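Translation initiation factor eIF2B subunit delta (Schizosaccharomyces pombe, PDB 5B04) serves as a component of the eIF2B complex, which catalyses the exchange of GDP for GTP on the gamma subunit of translation initiation factor eIF2. Local coordinates at residues G[140-145]-G[171-176]; G[208-213]-G[377-382]; G[265-270]-G[291-296]; G[300-305]-G[401-406]. All coordinates share one frame; numbering follows the deposited sequence.

The four contacts follow the chain from its helical N-terminal part into the Rossmann-like sheet. Interaction 1 comes first and packs helix 143-154 on helix 160-177. Interaction 2 joins helix 209-224 to the loop after strand 372-375, linking helices to sheet; its centre is about 22 Å from that of interaction 1. Interaction 3 is nested within the loop that interaction 2 closes. It starts the parallel pair 269-274 and 294-300, about 45 Å from interaction 1 between centres. Interaction 4 begins as strand 294-300 ends, and its segments alternate with those of interaction 2. The gamma, epsilon and beta subunits border interactions 1, 3 and 4 in turn, so these lie where the chain meets its partners.

Interaction 1: G[140-145]-G[171-176]; sequences DIHPAV and FKIVIQ
His142 meets Ile173 where two helices of the N-terminal helical part pack, and it is the N-cap residue of the first, helix 143-154. Its imidazole reaches across to helix 160-177. CE1 lies 3.5 Å from Ile173 CG2, and the two side chains cross at about a right angle. With CG anti to the backbone N (chi1 -170°), the ring extends toward the other helix while ND1 faces its own. ND1 accepts from Ala144 N at 2.9 Å, a capping bond whose donor is tilted 21° from the ring plane. NE2 bonds to Asp177 OD2, so both ring nitrogens have partners and the rotation of the ring is fixed. Val174 CA lies over one ring face. With an alanine here, Asp177 is likely to lack its imidazole partner and the helix start its side-chain cap, and a gap would probably open beside Ile173. Pro36 of the gamma subunit also packs on His142, which places the contact at a subunit border. Ile173 meets the ring through its CG2 branch, which also touches Ala144 CB. Val174 works through CG2, which lies 4.2 Å from His142 CB and 3.6 Å from Val145 CG2.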
loop_
_atom_site.group_PDB
_atom_site.type_symbol
_atom_site.label_atom_id
_atom_site.label_comp_id
_atom_site.label_asym_id
_atom_site.label_seq_id
_atom_site.Cartn_x
_atom_site.Cartn_y
_atom_site.Cartn_z
ATOM N N ASP G 140 12.381 14.184 46.609
ATOM C CA ASP G 140 13.801 14.121 46.282
ATOM C C ASP G 140 14.147 14.801 44.958
ATOM O O ASP G 140 15.284 14.719 44.493
ATOM C CB ASP G 140 14.261 12.662 46.244
ATOM C CG ASP G 140 13.467 11.827 45.256
ATOM O OD1 ASP G 140 12.266 12.112 45.062
ATOM O OD2 ASP G 140 14.044 10.886 44.673
ATOM N N ILE G 141 13.173 15.473 44.354
ATOM C CA ILE G 141 13.401 16.133 43.073
ATOM C C ILE G 141 14.021 17.516 43.256
ATOM O O ILE G 141 13.510 18.344 44.012
ATOM C CB ILE G 141 12.095 16.268 42.266
ATOM C CG1 ILE G 141 11.439 14.898 42.088
ATOM C CG2 ILE G 141 12.371 16.902 40.912
ATOM C CD1 ILE G 141 12.313 13.893 41.367
ATOM N N HIS G 142 15.127 17.755 42.558
ATOM C CA HIS G 142 15.835 19.029 42.622
ATOM C C HIS G 142 14.994 20.148 42.007
ATOM O O HIS G 142 14.289 19.923 41.024
ATOM C CB HIS G 142 17.187 18.915 41.909
ATOM C CG HIS G 142 18.090 20.091 42.121
ATOM N ND1 HIS G 142 17.965 21.263 41.407
ATOM C CD2 HIS G 142 19.131 20.275 42.965
ATOM C CE1 HIS G 142 18.888 22.119 41.804
ATOM N NE2 HIS G 142 19.611 21.544 42.748
ATOM N N PRO G 143 15.050 21.353 42.601
ATOM C CA PRO G 143 14.329 22.532 42.104
ATOM C C PRO G 143 14.534 22.797 40.613
ATOM O O PRO G 143 13.559 23.021 39.896
ATOM C CB PRO G 143 14.918 23.670 42.938
ATOM C CG PRO G 143 15.266 23.024 44.227
ATOM C CD PRO G 143 15.720 21.627 43.886
ATOM N N ALA G 144 15.784 22.772 40.160
ATOM C CA ALA G 144 16.098 23.011 38.755
ATOM C C ALA G 144 15.441 21.969 37.855
ATOM O O ALA G 144 15.084 22.258 36.713
ATOM C CB ALA G 144 17.604 23.021 38.543
ATOM N N VAL G 145 15.287 20.756 38.377
ATOM C CA VAL G 145 14.612 19.688 37.649
ATOM C C VAL G 145 13.117 19.979 37.549
ATOM O O VAL G 145 12.494 19.734 36.516
ATOM C CB VAL G 145 14.829 18.318 38.325
ATOM C CG1 VAL G 145 14.088 17.222 37.575
ATOM C CG2 VAL G 145 16.310 18.001 38.405
ATOM N N PHE G 171 21.385 19.166 34.948
ATOM C CA PHE G 171 21.988 18.016 35.614
ATOM C C PHE G 171 23.336 18.353 36.243
ATOM O O PHE G 171 23.767 17.688 37.184
ATOM C CB PHE G 171 22.142 16.851 34.635
ATOM C CG PHE G 171 20.883 16.054 34.444
ATOM C CD1 PHE G 171 19.793 16.248 35.276
ATOM C CD2 PHE G 171 20.790 15.106 33.438
ATOM C CE1 PHE G 171 18.633 15.517 35.106
ATOM C CE2 PHE G 171 19.633 14.370 33.264
ATOM C CZ PHE G 171 18.553 14.576 34.099
ATOM N N LYS G 172 24.002 19.380 35.725
ATOM C CA LYS G 172 25.228 19.857 36.353
ATOM C C LYS G 172 24.888 20.473 37.699
ATOM O O LYS G 172 25.536 20.184 38.702
ATOM C CB LYS G 172 25.956 20.872 35.471
ATOM C CG LYS G 172 26.102 20.449 34.024
ATOM C CD LYS G 172 27.219 21.208 33.321
ATOM C CE LYS G 172 27.392 22.616 33.854
ATOM N NZ LYS G 172 28.463 23.338 33.114
ATOM N N ILE G 173 23.860 21.318 37.708
ATOM C CA ILE G 173 23.334 21.896 38.938
ATOM C C ILE G 173 22.922 20.787 39.900
ATOM O O ILE G 173 23.157 20.875 41.105
ATOM C CB ILE G 173 22.124 22.816 38.664
ATOM C CG1 ILE G 173 22.522 23.973 37.745
ATOM C CG2 ILE G 173 21.540 23.343 39.967
ATOM C CD1 ILE G 173 23.136 25.154 38.470
ATOM N N VAL G 174 22.313 19.740 39.350
ATOM C CA VAL G 174 21.923 18.577 40.135
ATOM C C VAL G 174 23.136 17.949 40.810
ATOM O O VAL G 174 23.159 17.785 42.027
ATOM C CB VAL G 174 21.221 17.515 39.267
ATOM C CG1 VAL G 174 21.059 16.214 40.040
ATOM C CG2 VAL G 174 19.877 18.029 38.787
ATOM N N ILE G 175 24.145 17.617 40.012
ATOM C CA ILE G 175 25.358 16.986 40.520
ATOM C C ILE G 175 26.161 17.948 41.402
ATOM O O ILE G 175 26.735 17.540 42.414
ATOM C CB ILE G 175 26.241 16.465 39.359
ATOM C CG1 ILE G 175 25.576 15.255 38.698
ATOM C CG2 ILE G 175 27.628 16.083 39.849
ATOM C CD1 ILE G 175 26.333 14.713 37.507
ATOM N N GLN G 176 26.181 19.225 41.029
ATOM C CA GLN G 176 26.899 20.234 41.805
ATOM C C GLN G 176 26.321 20.373 43.212
ATOM O O GLN G 176 27.064 20.441 44.191
ATOM C CB GLN G 176 26.867 21.590 41.095
ATOM C CG GLN G 176 27.608 22.697 41.826
ATOM C CD GLN G 176 29.113 22.509 41.801
ATOM O OE1 GLN G 176 29.663 21.706 42.554
ATOM N NE2 GLN G 176 29.786 23.253 40.931
#

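Interaction 2: G[208-213]-G[377-382]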
loop_
_atom_site.group_PDB
_atom_site.type_symbol
_atom_site.label_atom_id
_atom_site.label_comp_id
_atom_site.label_asym_id
_atom_site.label_seq_id
_atom_site.Cartn_x
_atom_site.Cartn_y
_atom_site.Cartn_z
ATOM N N SER G 208 13.044 13.214 24.572
ATOM C CA SER G 208 13.448 13.319 23.179
ATOM C C SER G 208 14.636 12.394 22.944
ATOM O O SER G 208 15.311 11.995 23.893
ATOM C CB SER G 208 13.805 14.762 22.820
ATOM O OG SER G 208 15.172 15.032 23.068
ATOM N N ILE G 209 14.883 12.047 21.685
ATOM C CA ILE G 209 16.016 11.194 21.339
ATOM C C ILE G 209 17.328 11.851 21.757
ATOM O O ILE G 209 18.204 11.202 22.330
ATOM C CB ILE G 209 16.048 10.882 19.830
ATOM C CG1 ILE G 209 14.912 9.926 19.462
ATOM C CG2 ILE G 209 17.384 10.276 19.432
ATOM C CD1 ILE G 209 15.060 8.544 20.063
ATOM N N SER G 210 17.446 13.146 21.479
ATOM C CA SER G 210 18.629 13.915 21.848
ATOM C C SER G 210 18.864 13.894 23.355
ATOM O O SER G 210 20.003 13.838 23.814
ATOM C CB SER G 210 18.499 15.359 21.359
ATOM O OG SER G 210 17.320 15.964 21.862
ATOM N N MET G 211 17.778 13.938 24.119
ATOM C CA MET G 211 17.865 13.890 25.572
ATOM C C MET G 211 18.265 12.498 26.046
ATOM O O MET G 211 19.113 12.352 26.925
ATOM C CB MET G 211 16.535 14.306 26.205
ATOM C CG MET G 211 16.157 15.757 25.946
ATOM S SD MET G 211 14.443 16.129 26.363
ATOM C CE MET G 211 14.489 16.002 28.149
ATOM N N GLY G 212 17.654 11.477 25.451
ATOM C CA GLY G 212 17.937 10.099 25.812
ATOM C C GLY G 212 19.368 9.695 25.519
ATOM O O GLY G 212 19.972 8.926 26.266
ATOM N N ASN G 213 19.914 10.216 24.424
ATOM C CA ASN G 213 21.290 9.926 24.043
ATOM C C ASN G 213 22.289 10.630 24.952
ATOM O O ASN G 213 23.368 10.104 25.228
ATOM C CB ASN G 213 21.531 10.320 22.586
ATOM C CG ASN G 213 20.811 9.411 21.610
ATOM O OD1 ASN G 213 20.068 8.515 22.012
ATOM N ND2 ASN G 213 21.026 9.638 20.319
ATOM N N GLU G 377 22.297 17.028 13.857
ATOM C CA GLU G 377 23.525 16.779 14.601
ATOM C C GLU G 377 23.699 15.279 14.820
ATOM O O GLU G 377 22.717 14.542 14.911
ATOM C CB GLU G 377 23.507 17.526 15.938
ATOM C CG GLU G 377 23.626 19.046 15.825
ATOM C CD GLU G 377 22.319 19.732 15.457
ATOM O OE1 GLU G 377 22.232 20.967 15.626
ATOM O OE2 GLU G 377 21.382 19.047 15.000
ATOM N N SER G 378 24.948 14.831 14.902
ATOM C CA SER G 378 25.254 13.403 14.963
ATOM C C SER G 378 24.710 12.723 16.215
ATOM O O SER G 378 24.298 11.565 16.166
ATOM C CB SER G 378 26.765 13.178 14.883
ATOM O OG SER G 378 27.428 13.799 15.971
ATOM N N TYR G 379 24.708 13.440 17.334
ATOM C CA TYR G 379 24.306 12.853 18.609
ATOM C C TYR G 379 22.808 12.564 18.657
ATOM O O TYR G 379 22.322 11.928 19.593
ATOM C CB TYR G 379 24.700 13.769 19.770
ATOM C CG TYR G 379 23.742 14.911 20.016
ATOM C CD1 TYR G 379 23.684 15.995 19.149
ATOM C CD2 TYR G 379 22.902 14.912 21.121
ATOM C CE1 TYR G 379 22.810 17.043 19.374
ATOM C CE2 TYR G 379 22.027 15.954 21.353
ATOM C CZ TYR G 379 21.985 17.017 20.477
ATOM O OH TYR G 379 21.113 18.057 20.705
ATOM N N LYS G 380 22.080 13.033 17.648
ATOM C CA LYS G 380 20.650 12.774 17.560
ATOM C C LYS G 380 20.363 11.569 16.667
ATOM O O LYS G 380 19.206 11.262 16.376
ATOM C CB LYS G 380 19.910 14.012 17.047
ATOM C CG LYS G 380 19.909 15.168 18.037
ATOM C CD LYS G 380 18.957 16.276 17.621
ATOM C CE LYS G 380 19.417 16.954 16.345
ATOM N NZ LYS G 380 18.608 18.166 16.036
ATOM N N PHE G 381 21.421 10.889 16.237
ATOM C CA PHE G 381 21.270 9.629 15.518
ATOM C C PHE G 381 20.848 8.562 16.520
ATOM O O PHE G 381 21.227 8.625 17.689
ATOM C CB PHE G 381 22.569 9.215 14.814
ATOM C CG PHE G 381 22.948 10.082 13.637
ATOM C CD1 PHE G 381 22.320 11.296 13.403
ATOM C CD2 PHE G 381 23.937 9.669 12.759
ATOM C CE1 PHE G 381 22.679 12.081 12.323
ATOM C CE2 PHE G 381 24.297 10.449 11.677
ATOM C CZ PHE G 381 23.667 11.657 11.458
ATOM N N THR G 382 20.067 7.585 16.074
ATOM C CA THR G 382 19.607 6.534 16.974
ATOM C C THR G 382 19.711 5.150 16.342
ATOM O O THR G 382 19.718 5.011 15.118
ATOM C CB THR G 382 18.149 6.775 17.422
ATOM O OG1 THR G 382 17.796 5.831 18.441
ATOM C CG2 THR G 382 17.194 6.632 16.248
#
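Asn213 makes the hydrogen bonds of this contact, giving both from ND2 to backbone oxygens of the loop. The bond to Tyr379 O is 2.7 Å long and nearly straight, at 165°. That oxygen lies in the amide plane of Asn213, although the donor is tilted from the plane of the carbonyl. The second bond, to Phe381 O at 2.8 Å, is bent and weak. With CG beside its backbone N (chi1 -70°), Asn213 holds its amide against the turn of residues 378-380.

Van der Waals contacts fill the rest. Ser210 CB touches Tyr379 CE2 and Lys380 CG, each at 3.6 Å. Lys380 CG also lies over one face of the Tyr379 ring. Ile209 sends its CG2 branch to Lys380 O and to Thr382 CB, the latter at 4.1 Å, and crosses Thr382 at about a right angle.

Polar ends are met mostly outside the pair. Tyr379 OH bonds to Asn161 and Ser210 OG to Ser160 O. Lys380 NZ bonds to Gly343 O and forms a weak salt bridge with Glu377 OE2.

A bound phosphate ion, probably from the crystallisation liquor, has a long, weak ion pair with Lys380 NZ. The loop follows a parallel strand of the Rossmann-like domain and faces the N-terminal helices. This position, with a phosphate near Lys380, is consistent with the pocket where relatives of the family bind sugar phosphates.

Interaction 3: G[265-270]-G[291-296]; sequences IQDGDV and GKKFRV
Lys292 crosses to Ile265 just after Gly291, whose Schellman motif closes the preceding helix. The Lys292 chain bends at chi2 (-115°) and brings NZ to Ile265 O at 2.6 Å, in the plane of that carbonyl. Thr262 O takes a second, weak bond from NZ. Lys293 is held by its backbone at both ends. Its N gives a bond to Asp267 OD1 at 3.0 Å, arriving from above the carboxylate plane. Its O accepts from Gly268 N at 2.7 Å. Its CG and CD lie obliquely against the Asp267 carboxylate. Phe294 meets Ile265 CG2 with CD1, 4.4 Å away, and lies against helix 278-289. Arg295 N then bonds to Asp269 O at 3.1 Å, beside the parallel bridge of Val270 with Arg295. These two side chains run side by side, and Val270 CG1 sits over the centre of the guanidinium. Arg295 NH1 forms a salt bridge with Glu335, and His311 of the epsilon subunit packs on Arg295. The strands start a beta-alpha-beta crossover of the Rossmann-like sheet. Side-chain and backbone bonds together tie the turn of residues 266-269 to Lys293, and Ile265 to Lys292, then give way to packing of Ile265 with Phe294 and of Val270 with Arg295.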
loop_
_atom_site.group_PDB
_atom_site.type_symbol
_atom_site.label_atom_id
_atom_site.label_comp_id
_atom_site.label_asym_id
_atom_site.label_seq_id
_atom_site.Cartn_x
_atom_site.Cartn_y
_atom_site.Cartn_z
ATOM N N ILE G 265 23.468 26.641 -0.816
ATOM C CA ILE G 265 22.543 27.684 -1.239
ATOM C C ILE G 265 23.142 28.510 -2.372
ATOM O O ILE G 265 24.281 28.969 -2.286
ATOM C CB ILE G 265 22.171 28.617 -0.070
ATOM C CG1 ILE G 265 21.521 27.817 1.061
ATOM C CG2 ILE G 265 21.247 29.729 -0.542
ATOM C CD1 ILE G 265 21.168 28.649 2.272
ATOM N N GLN G 266 22.367 28.689 -3.436
ATOM C CA GLN G 266 22.815 29.444 -4.600
ATOM C C GLN G 266 21.964 30.696 -4.779
ATOM O O GLN G 266 20.850 30.772 -4.264
ATOM C CB GLN G 266 22.757 28.567 -5.850
ATOM C CG GLN G 266 23.492 27.243 -5.693
ATOM C CD GLN G 266 22.804 26.101 -6.414
ATOM O OE1 GLN G 266 22.066 26.313 -7.376
ATOM N NE2 GLN G 266 23.039 24.879 -5.946
ATOM N N ASP G 267 22.491 31.679 -5.501
ATOM C CA ASP G 267 21.770 32.931 -5.717
ATOM C C ASP G 267 20.516 32.718 -6.557
ATOM O O ASP G 267 20.587 32.240 -7.689
ATOM C CB ASP G 267 22.675 33.970 -6.381
ATOM C CG ASP G 267 23.619 34.634 -5.399
ATOM O OD1 ASP G 267 23.435 34.447 -4.177
ATOM O OD2 ASP G 267 24.540 35.348 -5.848
ATOM N N GLY G 268 19.369 33.077 -5.992
ATOM C CA GLY G 268 18.099 32.920 -6.676
ATOM C C GLY G 268 17.293 31.766 -6.116
ATOM O O GLY G 268 16.211 31.453 -6.614
ATOM N N ASP G 269 17.822 31.132 -5.075
ATOM C CA ASP G 269 17.152 30.000 -4.446
ATOM C C ASP G 269 15.857 30.411 -3.755
ATOM O O ASP G 269 15.767 31.484 -3.160
ATOM C CB ASP G 269 18.077 29.320 -3.433
ATOM C CG ASP G 269 18.873 28.181 -4.039
ATOM O OD1 ASP G 269 18.468 27.669 -5.104
ATOM O OD2 ASP G 269 19.899 27.789 -3.443
ATOM N N VAL G 270 14.855 29.545 -3.850
ATOM C CA VAL G 270 13.630 29.694 -3.079
ATOM C C VAL G 270 13.545 28.528 -2.103
ATOM O O VAL G 270 13.189 27.410 -2.480
ATOM C CB VAL G 270 12.383 29.736 -3.977
ATOM C CG1 VAL G 270 11.127 29.870 -3.135
ATOM C CG2 VAL G 270 12.487 30.883 -4.970
ATOM N N GLY G 291 25.697 37.270 2.521
ATOM C CA GLY G 291 25.263 37.965 1.324
ATOM C C GLY G 291 24.801 37.060 0.200
ATOM O O GLY G 291 25.221 37.216 -0.947
ATOM N N LYS G 292 23.932 36.109 0.528
ATOM C CA LYS G 292 23.326 35.248 -0.479
ATOM C C LYS G 292 21.940 35.772 -0.841
ATOM O O LYS G 292 21.151 36.115 0.039
ATOM C CB LYS G 292 23.235 33.805 0.020
ATOM C CG LYS G 292 24.581 33.152 0.304
ATOM C CD LYS G 292 24.843 31.987 -0.636
ATOM C CE LYS G 292 26.060 31.188 -0.201
ATOM N NZ LYS G 292 26.302 30.023 -1.096
ATOM N N LYS G 293 21.652 35.844 -2.136
ATOM C CA LYS G 293 20.350 36.315 -2.595
ATOM C C LYS G 293 19.357 35.165 -2.723
ATOM O O LYS G 293 19.459 34.337 -3.627
ATOM C CB LYS G 293 20.474 37.049 -3.931
ATOM C CG LYS G 293 21.855 37.612 -4.224
ATOM C CD LYS G 293 21.987 37.961 -5.696
ATOM C CE LYS G 293 20.786 38.768 -6.167
ATOM N NZ LYS G 293 21.031 39.436 -7.472
ATOM N N PHE G 294 18.391 35.132 -1.814
ATOM C CA PHE G 294 17.394 34.072 -1.790
ATOM C C PHE G 294 16.158 34.535 -1.036
ATOM O O PHE G 294 16.187 35.558 -0.352
ATOM C CB PHE G 294 17.967 32.812 -1.135
ATOM C CG PHE G 294 18.282 32.982 0.325
ATOM C CD1 PHE G 294 19.475 33.559 0.724
ATOM C CD2 PHE G 294 17.386 32.569 1.296
ATOM C CE1 PHE G 294 19.768 33.723 2.063
ATOM C CE2 PHE G 294 17.674 32.729 2.638
ATOM C CZ PHE G 294 18.867 33.306 3.022
ATOM N N ARG G 295 15.070 33.784 -1.165
ATOM C CA ARG G 295 13.888 34.034 -0.355
ATOM C C ARG G 295 13.416 32.736 0.286
ATOM O O ARG G 295 13.671 31.647 -0.232
ATOM C CB ARG G 295 12.771 34.670 -1.188
ATOM C CG ARG G 295 12.301 33.854 -2.379
ATOM C CD ARG G 295 11.222 34.611 -3.141
ATOM N NE ARG G 295 10.814 33.931 -4.366
ATOM C CZ ARG G 295 9.689 33.235 -4.494
ATOM N NH1 ARG G 295 8.855 33.125 -3.468
ATOM N NH2 ARG G 295 9.397 32.649 -5.647
ATOM N N VAL G 296 12.740 32.858 1.422
ATOM C CA VAL G 296 12.334 31.696 2.202
ATOM C C VAL G 296 10.828 31.465 2.140
ATOM O O VAL G 296 10.042 32.403 2.253
ATOM C CB VAL G 296 12.762 31.844 3.679
ATOM C CG1 VAL G 296 12.282 30.658 4.503
ATOM C CG2 VAL G 296 14.270 31.993 3.781
#

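Interaction 4: G[300-305]-G[401-406]; sequences DSRPEF and LVNMGV
Arg302 and Leu401 form the tight part of this loop-to-loop contact. The guanidinium gives NH2 to Leu401 O at 3.1 Å, with a weak second bond from NH1 to the same oxygen. Leu401 O lies in the guanidinium plane, but NH2 stands above the plane of the carbonyl. Asn403 O lies over one guanidinium face and Leu401 CD1 over the other, so the flat group is sandwiched. A bend at chi3 (60°) turns the end of the arginine toward these atoms. Pro303, which follows a cis peptide bond, adds its CB to Leu401 CD1 at 4.0 Å. Arg302 NH1 also forms a salt bridge with Glu239 of the beta subunit. A leucine in place of Arg302 would probably leave that glutamate without its charged mate and Leu401 O without its donors.

The other end is looser: Phe305 and Gly405 are buried, but Val406 is partly exposed and its side chain points away. The Phe305 ring comes obliquely to Gly405 O, with CZ nearest, and Val406 O is 4.3 Å from Phe305 CE1. Gln245 of the beta subunit packs on Arg302 and bonds weakly to Gly405 N.

Segment 300-305 turns from strand 294-300 into helix 306-316. Segment 401-406 comes between strands 395-396 and 425-435 along the chain, with Leu401 resting on Leu427. Phe305 touches Met325 of strand 320-325, at the C-terminal ends of the parallel strands.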
loop_
_atom_site.group_PDB
_atom_site.type_symbol
_atom_site.label_atom_id
_atom_site.label_comp_id
_atom_site.label_asym_id
_atom_site.label_seq_id
_atom_site.Cartn_x
_atom_site.Cartn_y
_atom_site.Cartn_z
ATOM N N ASP G 300 3.522 26.378 7.580
ATOM C CA ASP G 300 3.044 26.221 8.948
ATOM C C ASP G 300 1.968 25.145 9.030
ATOM O O ASP G 300 1.528 24.619 8.007
ATOM C CB ASP G 300 2.504 27.550 9.477
ATOM C CG ASP G 300 2.702 27.706 10.971
ATOM O OD1 ASP G 300 2.937 26.686 11.653
ATOM O OD2 ASP G 300 2.628 28.852 11.462
ATOM N N SER G 301 1.546 24.819 10.249
ATOM C CA SER G 301 0.509 23.813 10.454
ATOM C C SER G 301 -0.211 23.989 11.789
ATOM O O SER G 301 0.291 24.649 12.698
ATOM C CB SER G 301 1.107 22.408 10.369
ATOM O OG SER G 301 0.110 21.423 10.584
ATOM N N ARG G 302 -1.395 23.396 11.891
ATOM C CA ARG G 302 -2.145 23.349 13.142
ATOM C C ARG G 302 -1.595 22.229 14.030
ATOM O O ARG G 302 -0.870 21.364 13.540
ATOM C CB ARG G 302 -3.635 23.143 12.858
ATOM C CG ARG G 302 -4.358 24.386 12.377
ATOM C CD ARG G 302 -5.822 24.318 12.756
ATOM N NE ARG G 302 -6.000 24.212 14.199
ATOM C CZ ARG G 302 -7.027 23.604 14.784
ATOM N NH1 ARG G 302 -7.973 23.037 14.049
ATOM N NH2 ARG G 302 -7.105 23.561 16.107
ATOM N N PRO G 303 -1.930 22.229 15.336
ATOM C CA PRO G 303 -2.765 23.153 16.120
ATOM C C PRO G 303 -2.073 24.470 16.467
ATOM O O PRO G 303 -2.630 25.528 16.185
ATOM C CB PRO G 303 -3.077 22.350 17.386
ATOM C CG PRO G 303 -1.945 21.411 17.524
ATOM C CD PRO G 303 -1.510 21.063 16.133
ATOM N N GLU G 304 -0.894 24.412 17.082
ATOM C CA GLU G 304 -0.130 25.627 17.337
ATOM C C GLU G 304 0.706 25.938 16.104
ATOM O O GLU G 304 1.112 25.035 15.374
ATOM C CB GLU G 304 0.755 25.490 18.579
ATOM C CG GLU G 304 1.958 24.579 18.412
ATOM C CD GLU G 304 1.583 23.113 18.394
ATOM O OE1 GLU G 304 0.545 22.760 18.992
ATOM O OE2 GLU G 304 2.324 22.316 17.782
ATOM N N PHE G 305 0.958 27.221 15.871
ATOM C CA PHE G 305 1.568 27.654 14.623
ATOM C C PHE G 305 3.002 28.137 14.831
ATOM O O PHE G 305 3.250 29.337 14.955
ATOM C CB PHE G 305 0.721 28.757 13.983
ATOM C CG PHE G 305 -0.728 28.384 13.799
ATOM C CD1 PHE G 305 -1.635 28.524 14.839
ATOM C CD2 PHE G 305 -1.183 27.897 12.585
ATOM C CE1 PHE G 305 -2.965 28.183 14.673
ATOM C CE2 PHE G 305 -2.514 27.554 12.412
ATOM C CZ PHE G 305 -3.404 27.697 13.459
ATOM N N LEU G 401 -6.867 20.840 19.176
ATOM C CA LEU G 401 -7.515 20.782 17.871
ATOM C C LEU G 401 -8.904 21.420 17.889
ATOM O O LEU G 401 -9.483 21.692 16.836
ATOM C CB LEU G 401 -7.609 19.330 17.401
ATOM C CG LEU G 401 -7.021 18.997 16.031
ATOM C CD1 LEU G 401 -5.643 19.618 15.869
ATOM C CD2 LEU G 401 -6.951 17.493 15.848
ATOM N N VAL G 402 -9.431 21.714 19.060
ATOM C CA VAL G 402 -10.690 22.438 19.171
ATOM C C VAL G 402 -10.657 23.860 18.650
ATOM O O VAL G 402 -11.623 24.325 18.096
ATOM C CB VAL G 402 -11.183 22.449 20.611
ATOM C CG1 VAL G 402 -12.479 23.218 20.739
ATOM C CG2 VAL G 402 -11.386 21.032 21.081
ATOM N N ASN G 403 -9.584 24.576 18.883
ATOM C CA ASN G 403 -9.602 25.986 18.597
ATOM C C ASN G 403 -9.888 26.156 17.141
ATOM O O ASN G 403 -9.245 25.564 16.313
ATOM C CB ASN G 403 -8.239 26.586 18.958
ATOM C CG ASN G 403 -7.942 27.899 18.256
ATOM O OD1 ASN G 403 -7.881 28.944 18.883
ATOM N ND2 ASN G 403 -7.747 27.838 16.950
ATOM N N MET G 404 -10.797 27.053 16.833
ATOM C CA MET G 404 -11.036 27.402 15.460
ATOM C C MET G 404 -9.779 28.117 15.068
ATOM O O MET G 404 -9.087 28.643 15.911
ATOM C CB MET G 404 -12.265 28.266 15.324
ATOM C CG MET G 404 -13.550 27.490 15.559
ATOM S SD MET G 404 -13.736 26.002 14.563
ATOM C CE MET G 404 -13.516 24.739 15.795
ATOM N N GLY G 405 -9.448 28.053 13.794
ATOM C CA GLY G 405 -8.085 28.161 13.337
ATOM C C GLY G 405 -7.123 29.326 13.436
ATOM O O GLY G 405 -5.991 29.104 13.831
ATOM N N VAL G 406 -7.528 30.549 13.139
ATOM C CA VAL G 406 -6.547 31.553 12.773
ATOM C C VAL G 406 -5.552 31.765 13.862
ATOM O O VAL G 406 -4.404 32.046 13.592
ATOM C CB VAL G 406 -7.153 32.906 12.504
ATOM C CG1 VAL G 406 -6.084 33.805 11.935
ATOM C CG2 VAL G 406 -8.317 32.781 11.549
#